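Local coordinates for uncharacterized protein (Bordetella bronchiseptica, PDB 4XG0), which belongs to the DUF1537 family of kinases from acid-sugar catabolic pathways and probably phosphorylates such a sugar, though its own substrate is not established, at residues A[201-206]-A[228-233]; A[137-142]-A[221-226]. One frame throughout, in Å; residues are numbered along the deposited sequence.

Interaction 1 of 2, residues A[201-206]-A[228-233]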
loop_
_atom_site.group_PDB
_atom_site.type_symbol
_atom_site.label_atom_id
_atom_site.label_comp_id
_atom_site.label_asym_id
_atom_site.label_seq_id
_atom_site.Cartn_x
_atom_site.Cartn_y
_atom_site.Cartn_z
ATOM N N ARG A 201 -9.052 -15.090 5.458
ATOM C CA ARG A 201 -9.827 -16.078 6.197
ATOM C C ARG A 201 -8.925 -17.196 6.707
ATOM O O ARG A 201 -9.003 -17.582 7.871
ATOM C CB ARG A 201 -10.934 -16.659 5.315
ATOM C CG ARG A 201 -12.289 -15.965 5.462
ATOM C CD ARG A 201 -13.220 -16.258 4.280
ATOM N NE ARG A 201 -14.041 -15.091 3.942
ATOM C CZ ARG A 201 -14.215 -14.601 2.712
ATOM N NH1 ARG A 201 -14.979 -13.530 2.528
ATOM N NH2 ARG A 201 -13.637 -15.171 1.657
ATOM N N ARG A 202 -8.069 -17.721 5.835
ATOM C CA ARG A 202 -7.216 -18.845 6.211
ATOM C C ARG A 202 -6.149 -18.469 7.256
ATOM O O ARG A 202 -5.749 -19.308 8.069
ATOM C CB ARG A 202 -6.566 -19.465 4.969
ATOM C CG ARG A 202 -7.579 -19.979 3.953
ATOM C CD ARG A 202 -6.967 -20.994 3.011
ATOM N NE ARG A 202 -5.994 -20.420 2.082
ATOM C CZ ARG A 202 -4.756 -20.870 1.901
ATOM N NH1 ARG A 202 -3.966 -20.285 1.020
ATOM N NH2 ARG A 202 -4.288 -21.900 2.593
ATOM N N ILE A 203 -5.671 -17.222 7.235
ATOM C CA ILE A 203 -4.693 -16.809 8.231
ATOM C C ILE A 203 -5.367 -16.725 9.609
ATOM O O ILE A 203 -4.781 -17.082 10.635
ATOM C CB ILE A 203 -4.062 -15.460 7.868
ATOM C CG1 ILE A 203 -3.114 -15.621 6.681
ATOM C CG2 ILE A 203 -3.326 -14.870 9.062
ATOM C CD1 ILE A 203 -2.707 -14.269 6.034
ATOM N N ALA A 204 -6.599 -16.241 9.635
ATOM C CA ALA A 204 -7.328 -16.139 10.892
ATOM C C ALA A 204 -7.552 -17.535 11.481
ATOM O O ALA A 204 -7.413 -17.743 12.685
ATOM C CB ALA A 204 -8.671 -15.444 10.676
ATOM N N ALA A 205 -7.893 -18.484 10.618
ATOM C CA ALA A 205 -8.116 -19.859 11.052
ATOM C C ALA A 205 -6.855 -20.484 11.653
ATOM O O ALA A 205 -6.942 -21.383 12.502
ATOM C CB ALA A 205 -8.624 -20.699 9.887
ATOM N N ALA A 206 -5.693 -20.000 11.220
ATOM C CA ALA A 206 -4.403 -20.562 11.629
ATOM C C ALA A 206 -3.785 -19.806 12.802
ATOM O O ALA A 206 -2.600 -19.937 13.081
ATOM C CB ALA A 206 -3.436 -20.568 10.442
ATOM N N GLY A 228 -4.022 -6.452 5.698
ATOM C CA GLY A 228 -4.847 -5.263 5.808
ATOM C C GLY A 228 -6.279 -5.595 6.183
ATOM O O GLY A 228 -6.851 -4.973 7.073
ATOM N N VAL A 229 -6.859 -6.570 5.486
ATOM C CA VAL A 229 -8.213 -7.026 5.752
ATOM C C VAL A 229 -8.375 -7.440 7.209
ATOM O O VAL A 229 -9.424 -7.188 7.804
ATOM C CB VAL A 229 -8.591 -8.196 4.829
ATOM C CG1 VAL A 229 -9.881 -8.860 5.286
ATOM C CG2 VAL A 229 -8.707 -7.710 3.384
ATOM N N LEU A 230 -7.361 -8.105 7.772
ATOM C CA LEU A 230 -7.439 -8.564 9.159
ATOM C C LEU A 230 -7.323 -7.439 10.179
ATOM O O LEU A 230 -7.665 -7.623 11.345
ATOM C CB LEU A 230 -6.393 -9.633 9.467
ATOM C CG LEU A 230 -6.561 -11.013 8.809
ATOM C CD1 LEU A 230 -5.287 -11.823 8.977
ATOM C CD2 LEU A 230 -7.754 -11.774 9.360
ATOM N N GLY A 231 -6.863 -6.265 9.761
ATOM C CA GLY A 231 -6.903 -5.097 10.632
ATOM C C GLY A 231 -5.945 -5.123 11.815
ATOM O O GLY A 231 -4.855 -5.662 11.741
ATOM N N GLN A 232 -6.380 -4.546 12.927
ATOM C CA GLN A 232 -5.499 -4.273 14.056
ATOM C C GLN A 232 -4.845 -5.524 14.650
ATOM O O GLN A 232 -3.686 -5.488 15.061
ATOM C CB GLN A 232 -6.269 -3.525 15.159
ATOM C CG GLN A 232 -5.443 -3.348 16.414
ATOM C CD GLN A 232 -6.037 -2.367 17.397
ATOM O OE1 GLN A 232 -7.070 -1.744 17.135
ATOM N NE2 GLN A 232 -5.370 -2.206 18.532
ATOM N N ARG A 233 -5.577 -6.632 14.670
ATOM C CA ARG A 233 -5.092 -7.856 15.309
ATOM C C ARG A 233 -3.918 -8.495 14.567
ATOM O O ARG A 233 -3.174 -9.286 15.153
ATOM C CB ARG A 233 -6.237 -8.872 15.455
ATOM C CG ARG A 233 -6.668 -9.530 14.152
ATOM C CD ARG A 233 -7.873 -10.477 14.312
ATOM N NE ARG A 233 -7.630 -11.581 15.239
ATOM C CZ ARG A 233 -8.088 -12.826 15.083
ATOM N NH1 ARG A 233 -8.818 -13.156 14.027
ATOM N NH2 ARG A 233 -7.811 -13.754 15.988
#
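Leu230 reaches from the last turn of helix 217-230 toward the end of helix 196-205 and divides its two methyls between Ile203 and Ala204. Leu230 CD1 takes the isoleucine side, 3.6 Å from Ile203 CG2 and 4.0 Å from the branching Ile203 CB, while Leu230 CD2 lies 4.0 Å from Ala204 CB. The two branched chains cross at a slant. Ile203 presents its short branch because CG2 stands opposite the backbone N across the CA–CB bond, chi1 of -72° leaving the longer CG1 arm beside that N. Gly231, with positive phi, breaks helix 217-230, and beyond it Arg233 extends toward the same alanine. Its chain is bent at chi3 (-60°), and Arg233 NH1 ends 4.1 Å from Ala204 CB, an oblique approach without a hydrogen bond. The polar grip on this arginine lies elsewhere: NE donates to the carbonyl oxygen of Asp133, just ahead of strand 135-139. Ile203 also rests on Ile135 of that strand and on Leu188 of strand 186-188, so the isoleucine bridges the leucine and the sheet. Helices 196-205 and 217-230 are successive crossover helices of beta-alpha-beta units, packed side by side on one face of the parallel sheet, as in Rossmann-like alpha/beta folds.

Interaction 2 of 2, residues A[137-142]-A[221-226]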
loop_
_atom_site.group_PDB
_atom_site.type_symbol
_atom_site.label_atom_id
_atom_site.label_comp_id
_atom_site.label_asym_id
_atom_site.label_seq_id
_atom_site.Cartn_x
_atom_site.Cartn_y
_atom_site.Cartn_z
ATOM N N VAL A 137 1.862 -12.904 11.820
ATOM C CA VAL A 137 1.817 -13.367 10.444
ATOM C C VAL A 137 3.222 -13.245 9.901
ATOM O O VAL A 137 3.695 -12.154 9.568
ATOM C CB VAL A 137 0.825 -12.549 9.623
ATOM C CG1 VAL A 137 0.709 -13.147 8.204
ATOM C CG2 VAL A 137 -0.535 -12.491 10.352
ATOM N N VAL A 138 3.889 -14.379 9.812
ATOM C CA VAL A 138 5.331 -14.393 9.660
ATOM C C VAL A 138 5.719 -14.721 8.230
ATOM O O VAL A 138 5.403 -15.808 7.696
ATOM C CB VAL A 138 5.955 -15.433 10.593
ATOM C CG1 VAL A 138 7.439 -15.404 10.471
ATOM C CG2 VAL A 138 5.561 -15.152 12.034
ATOM N N CYS A 139 6.417 -13.788 7.602
ATOM C CA CYS A 139 6.915 -14.011 6.250
ATOM C C CYS A 139 8.139 -13.114 5.969
ATOM O O CYS A 139 8.012 -11.972 5.511
ATOM C CB CYS A 139 5.826 -13.710 5.238
ATOM S SG CYS A 139 6.410 -13.839 3.518
ATOM N N PRO A 140 9.335 -13.651 6.187
ATOM C CA PRO A 140 10.510 -12.777 6.073
ATOM C C PRO A 140 11.051 -12.655 4.636
ATOM O O PRO A 140 12.181 -12.190 4.411
ATOM C CB PRO A 140 11.533 -13.448 7.003
ATOM C CG PRO A 140 10.728 -14.324 7.896
ATOM C CD PRO A 140 9.644 -14.832 6.998
ATOM N N ALA A 141 10.288 -13.113 3.672
ATOM C CA ALA A 141 10.727 -13.029 2.263
ATOM C C ALA A 141 11.138 -11.637 1.846
ATOM O O ALA A 141 10.533 -10.634 2.262
ATOM C CB ALA A 141 9.635 -13.499 1.336
ATOM N N PHE A 142 12.125 -11.581 0.946
ATOM C CA PHE A 142 12.562 -10.313 0.375
ATOM C C PHE A 142 12.964 -10.654 -1.039
ATOM O O PHE A 142 14.132 -10.874 -1.336
ATOM C CB PHE A 142 13.743 -9.759 1.177
ATOM C CG PHE A 142 13.948 -8.273 1.031
ATOM C CD1 PHE A 142 13.288 -7.565 0.054
ATOM C CD2 PHE A 142 14.800 -7.613 1.883
ATOM C CE1 PHE A 142 13.458 -6.177 -0.059
ATOM C CE2 PHE A 142 14.968 -6.219 1.768
ATOM C CZ PHE A 142 14.307 -5.531 0.809
ATOM N N GLN A 221 2.616 -8.857 -1.837
ATOM C CA GLN A 221 1.533 -7.862 -1.874
ATOM C C GLN A 221 0.179 -8.470 -1.501
ATOM O O GLN A 221 -0.638 -7.840 -0.772
ATOM C CB GLN A 221 1.440 -7.208 -3.255
ATOM C CG GLN A 221 0.254 -6.223 -3.423
ATOM C CD GLN A 221 0.182 -5.665 -4.820
ATOM O OE1 GLN A 221 -0.098 -6.396 -5.781
ATOM N NE2 GLN A 221 0.447 -4.370 -4.953
ATOM N N ARG A 222 -0.083 -9.677 -2.014
ATOM C CA ARG A 222 -1.306 -10.399 -1.676
ATOM C C ARG A 222 -1.370 -10.603 -0.179
ATOM O O ARG A 222 -2.430 -10.479 0.426
ATOM C CB ARG A 222 -1.370 -11.770 -2.381
ATOM C CG ARG A 222 -2.621 -12.566 -2.108
ATOM C CD ARG A 222 -2.688 -13.862 -2.937
ATOM N NE ARG A 222 -2.240 -13.637 -4.316
ATOM C CZ ARG A 222 -1.155 -14.180 -4.881
ATOM N NH1 ARG A 222 -0.378 -15.049 -4.227
ATOM N NH2 ARG A 222 -0.862 -13.870 -6.137
ATOM N N LEU A 223 -0.243 -10.984 0.422
ATOM C CA LEU A 223 -0.199 -11.223 1.860
ATOM C C LEU A 223 -0.437 -9.919 2.609
ATOM O O LEU A 223 -1.183 -9.895 3.577
ATOM C CB LEU A 223 1.150 -11.855 2.295
ATOM C CG LEU A 223 1.410 -11.979 3.799
ATOM C CD1 LEU A 223 0.342 -12.776 4.473
ATOM C CD2 LEU A 223 2.744 -12.621 4.089
ATOM N N ALA A 224 0.191 -8.832 2.153
ATOM C CA ALA A 224 0.003 -7.529 2.782
ATOM C C ALA A 224 -1.477 -7.110 2.730
ATOM O O ALA A 224 -2.025 -6.621 3.709
ATOM C CB ALA A 224 0.864 -6.485 2.099
ATOM N N ARG A 225 -2.133 -7.322 1.592
ATOM C CA ARG A 225 -3.554 -7.028 1.472
ATOM C C ARG A 225 -4.409 -7.858 2.442
ATOM O O ARG A 225 -5.338 -7.327 3.075
ATOM C CB ARG A 225 -4.020 -7.223 0.032
ATOM C CG ARG A 225 -3.400 -6.192 -0.894
ATOM C CD ARG A 225 -3.817 -6.355 -2.347
ATOM N NE ARG A 225 -3.430 -5.160 -3.098
ATOM C CZ ARG A 225 -3.417 -5.046 -4.427
ATOM N NH1 ARG A 225 -3.750 -6.068 -5.212
ATOM N NH2 ARG A 225 -3.049 -3.891 -4.979
ATOM N N ALA A 226 -4.121 -9.153 2.539
ATOM C CA ALA A 226 -4.795 -10.013 3.493
ATOM C C ALA A 226 -4.601 -9.504 4.904
ATOM O O ALA A 226 -5.536 -9.481 5.691
ATOM C CB ALA A 226 -4.296 -11.456 3.383
#
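Leu223 projects from helix 217-230 onto strand 135-139, and its two methyls divide between Val137 and Cys139. From CB the chain runs out with CG turned opposite the backbone N (chi1 172°), which extends it away from the helix toward the strand. CB and CG serve as the stem; the touching is left to the methyls. Leu223 CD1 meets Val137 CG1 at 3.8 Å, the valine and leucine side chains sliding past one another in opposite directions. Leu223 CD2 goes to the cysteine, where it lies 3.5 Å from Cys139 CB, closer than carbon atoms usually pack, and 3.9 Å from Cys139 SG. Val137 and Cys139 both turn toward the helix, whereas Val138 between them points away from it. Backbone hydrogen bonds join Val137 and Cys139 to strand 234-238 and Val138 to strand 209-212, which makes 135-139 an interior strand, with the contact on one face of the sheet. Ala214 also lies against Cys139. All three touching residues are buried, and no hydrogen bond crosses between the segments. Helix and strand are therefore joined here by dispersion and exclusion of water alone, the thiol adding a looser contact through SG.

Overall arrangement
Interactions 1 and 2 share helix 217-230: its end faces helix 196-205 in interaction 1, and an earlier turn faces strand 135-139 in interaction 2. Their centres are about 12 Å apart, and Ile203 joins them into one apolar layer. Ile203 CD1 lies 3.7 Å from Leu223 CD1, and Ile203 CG2 is 3.9 Å from Val137 CG2. Interaction 2 is the more buried, with all three touching residues buried against one of four in interaction 1. Both belong to the sugar-binding N-terminal domain, on one face of its parallel sheet. Past interaction 2, Pro140 O accepts a hydrogen bond from Ser239 OG, tying the loop that follows strand 135-139 to the turn before helix 240-252.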